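Local coordinates for Rho-related gtp-binding protein RHOD (Homo sapiens, PDB 2J1L) that is a Rho-family small GTP-binding protein of the Ras superfamily, modelled here with guanosine-5'-diphosphate and a magnesium ion, at residues A[105-113]-A[199-207]. Numbering follows the deposited sequence.
Sequences DASVLLLCF and VFQEAAEVA
Val108 and Ala207 meet at the closely packed part of this contact. The CB of Ala207 lies 3.5 Å from the backbone O of Ser107 and 3.9 Å from CG1 of Val108. Because the side chain of Ala207 is so small, the helix backbone comes near the strand, and the CA atoms of Ser107 and Ala207 are 5.1 Å apart. The two branches of Val108 part over the helix. CG1 sits between the backbone N and the carbonyl carbon (chi1 60°) and rests on the backbone O of Ala203 and CB of Ala207. CG2 of Val108 meets CG1 of Val206 at 4.2 Å. The segments belong to the Ras-like alpha/beta fold. Strand 106-114 is a central strand of its mixed sheet, between strands 34-41 and 141-146. Helix 196-209 covers one face; the axes of strand 106-113 and helix 199-207 run at 136° to each other, N to C. Helix 118-135 packs on the other face, against Leu109 and Leu111. Further along the strand, Leu110 reaches the helix with both methyls. CD1 of Leu110 lies 4.0 Å from CE1 of Phe200, meeting the ring obliquely, and also touches CG1 of Val199, while CD2 packs on CB of Ala203. The Phe200 ring also stacks with Phe54. The solvent side lies at Ala106, where CB only brushes the backbone O of Ala207 at 4.0 Å. Ser107 is also partly exposed; it meets the helix through its backbone O, while its CB points away.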
loop_
_atom_site.group_PDB
_atom_site.type_symbol
_atom_site.label_atom_id
_atom_site.label_comp_id
_atom_site.label_asym_id
_atom_site.label_seq_id
_atom_site.Cartn_x
_atom_site.Cartn_y
_atom_site.Cartn_z
ATOM N N ASP A 105 -10.705 -16.129 2.540
ATOM C CA ASP A 105 -10.748 -16.440 1.109
ATOM C C ASP A 105 -10.694 -15.164 0.231
ATOM O O ASP A 105 -9.913 -15.122 -0.735
ATOM C CB ASP A 105 -11.989 -17.279 0.773
ATOM N N ALA A 106 -11.502 -14.139 0.561
ATOM C CA ALA A 106 -11.591 -12.891 -0.250
ATOM C C ALA A 106 -10.323 -12.101 -0.093
ATOM O O ALA A 106 -9.823 -11.983 1.018
ATOM C CB ALA A 106 -12.784 -12.039 0.160
ATOM N N SER A 107 -9.801 -11.550 -1.185
ATOM C CA SER A 107 -8.439 -11.030 -1.178
ATOM C C SER A 107 -8.268 -9.687 -1.843
ATOM O O SER A 107 -9.118 -9.237 -2.601
ATOM C CB SER A 107 -7.506 -12.027 -1.856
ATOM O OG SER A 107 -7.288 -13.125 -0.998
ATOM N N VAL A 108 -7.131 -9.066 -1.541
ATOM C CA VAL A 108 -6.739 -7.780 -2.110
ATOM C C VAL A 108 -5.269 -7.530 -1.831
ATOM O O VAL A 108 -4.737 -7.919 -0.783
ATOM C CB VAL A 108 -7.593 -6.606 -1.566
ATOM C CG1 VAL A 108 -7.462 -6.479 -0.056
ATOM C CG2 VAL A 108 -7.214 -5.288 -2.259
ATOM N N LEU A 109 -4.615 -6.906 -2.800
ATOM C CA LEU A 109 -3.180 -6.648 -2.771
ATOM C C LEU A 109 -2.976 -5.167 -2.650
ATOM O O LEU A 109 -3.603 -4.398 -3.401
ATOM C CB LEU A 109 -2.549 -7.080 -4.077
ATOM C CG LEU A 109 -2.183 -8.546 -4.247
ATOM C CD1 LEU A 109 -1.822 -8.733 -5.689
ATOM C CD2 LEU A 109 -1.021 -8.952 -3.334
ATOM N N LEU A 110 -2.117 -4.767 -1.717
ATOM C CA LEU A 110 -1.718 -3.389 -1.573
ATOM C C LEU A 110 -0.298 -3.305 -2.054
ATOM O O LEU A 110 0.616 -3.787 -1.390
ATOM C CB LEU A 110 -1.799 -2.935 -0.122
ATOM C CG LEU A 110 -3.163 -3.063 0.590
ATOM C CD1 LEU A 110 -3.067 -2.506 2.030
ATOM C CD2 LEU A 110 -4.264 -2.346 -0.192
ATOM N N LEU A 111 -0.122 -2.731 -3.242
ATOM C CA LEU A 111 1.187 -2.422 -3.789
ATOM C C LEU A 111 1.651 -1.080 -3.226
ATOM O O LEU A 111 1.143 -0.045 -3.620
ATOM C CB LEU A 111 1.121 -2.335 -5.310
ATOM C CG LEU A 111 0.775 -3.603 -6.082
ATOM C CD1 LEU A 111 1.369 -3.526 -7.517
ATOM C CD2 LEU A 111 1.261 -4.877 -5.369
ATOM N N CYS A 112 2.635 -1.122 -2.335
ATOM C CA CYS A 112 3.087 0.040 -1.566
ATOM C C CYS A 112 4.358 0.681 -2.111
ATOM O O CYS A 112 5.266 -0.002 -2.570
ATOM C CB CYS A 112 3.386 -0.394 -0.132
ATOM S SG CYS A 112 1.930 -1.005 0.731
ATOM N N PHE A 113 4.430 2.003 -2.034
ATOM C CA PHE A 113 5.702 2.679 -2.283
ATOM C C PHE A 113 5.886 3.901 -1.380
ATOM O O PHE A 113 4.918 4.443 -0.873
ATOM C CB PHE A 113 5.810 3.081 -3.742
ATOM C CG PHE A 113 4.858 4.163 -4.133
ATOM C CD1 PHE A 113 3.571 3.852 -4.570
ATOM C CD2 PHE A 113 5.247 5.496 -4.070
ATOM C CE1 PHE A 113 2.702 4.848 -4.935
ATOM C CE2 PHE A 113 4.380 6.492 -4.444
ATOM C CZ PHE A 113 3.099 6.170 -4.871
ATOM N N VAL A 199 -7.005 3.326 4.557
ATOM C CA VAL A 199 -6.414 2.386 3.615
ATOM C C VAL A 199 -6.976 0.983 3.811
ATOM O O VAL A 199 -7.352 0.323 2.853
ATOM C CB VAL A 199 -4.870 2.319 3.691
ATOM C CG1 VAL A 199 -4.358 1.306 2.708
ATOM C CG2 VAL A 199 -4.242 3.699 3.426
ATOM N N PHE A 200 -7.045 0.518 5.042
ATOM C CA PHE A 200 -7.454 -0.857 5.258
ATOM C C PHE A 200 -8.967 -1.038 5.167
ATOM O O PHE A 200 -9.433 -2.139 4.942
ATOM C CB PHE A 200 -6.904 -1.382 6.573
ATOM C CG PHE A 200 -5.428 -1.622 6.534
ATOM C CD1 PHE A 200 -4.914 -2.822 6.037
ATOM C CD2 PHE A 200 -4.535 -0.649 6.963
ATOM C CE1 PHE A 200 -3.579 -3.040 5.989
ATOM C CE2 PHE A 200 -3.176 -0.886 6.913
ATOM C CZ PHE A 200 -2.705 -2.074 6.410
ATOM N N GLN A 201 -9.723 0.036 5.331
ATOM C CA GLN A 201 -11.160 -0.005 5.116
ATOM C C GLN A 201 -11.509 -0.067 3.637
ATOM O O GLN A 201 -12.409 -0.805 3.247
ATOM C CB GLN A 201 -11.834 1.225 5.730
ATOM C CG GLN A 201 -12.218 1.036 7.169
ATOM C CD GLN A 201 -12.942 2.222 7.711
ATOM O OE1 GLN A 201 -14.151 2.163 7.931
ATOM N NE2 GLN A 201 -12.223 3.320 7.924
ATOM N N GLU A 202 -10.836 0.740 2.826
ATOM C CA GLU A 202 -10.961 0.625 1.376
ATOM C C GLU A 202 -10.564 -0.764 0.928
ATOM O O GLU A 202 -11.273 -1.406 0.168
ATOM C CB GLU A 202 -10.074 1.630 0.664
ATOM C CG GLU A 202 -10.858 2.811 0.110
ATOM C CD GLU A 202 -11.818 2.395 -1.001
ATOM O OE1 GLU A 202 -11.354 2.117 -2.136
ATOM O OE2 GLU A 202 -13.041 2.347 -0.726
ATOM N N ALA A 203 -9.417 -1.216 1.413
ATOM C CA ALA A 203 -8.950 -2.568 1.164
ATOM C C ALA A 203 -10.094 -3.583 1.386
ATOM O O ALA A 203 -10.455 -4.345 0.483
ATOM C CB ALA A 203 -7.756 -2.866 2.069
ATOM N N ALA A 204 -10.683 -3.560 2.579
ATOM C CA ALA A 204 -11.805 -4.437 2.916
ATOM C C ALA A 204 -12.985 -4.291 1.952
ATOM O O ALA A 204 -13.507 -5.278 1.463
ATOM C CB ALA A 204 -12.259 -4.158 4.337
ATOM N N GLU A 205 -13.407 -3.058 1.695
ATOM C CA GLU A 205 -14.541 -2.807 0.810
ATOM C C GLU A 205 -14.241 -3.407 -0.566
ATOM O O GLU A 205 -15.030 -4.193 -1.107
ATOM C CB GLU A 205 -14.870 -1.298 0.725
ATOM C CG GLU A 205 -15.832 -0.817 1.844
ATOM C CD GLU A 205 -15.868 0.724 2.094
ATOM O OE1 GLU A 205 -14.806 1.354 2.317
ATOM O OE2 GLU A 205 -16.986 1.298 2.119
ATOM N N VAL A 206 -13.071 -3.077 -1.100
ATOM C CA VAL A 206 -12.645 -3.621 -2.383
ATOM C C VAL A 206 -12.632 -5.168 -2.403
ATOM O O VAL A 206 -13.190 -5.773 -3.320
ATOM C CB VAL A 206 -11.281 -3.054 -2.785
ATOM C CG1 VAL A 206 -10.739 -3.769 -4.018
ATOM C CG2 VAL A 206 -11.416 -1.554 -3.035
ATOM N N ALA A 207 -12.030 -5.805 -1.397
ATOM C CA ALA A 207 -11.927 -7.269 -1.383
ATOM C C ALA A 207 -13.300 -7.940 -1.404
ATOM O O ALA A 207 -13.533 -8.889 -2.157
ATOM C CB ALA A 207 -11.138 -7.733 -0.178
#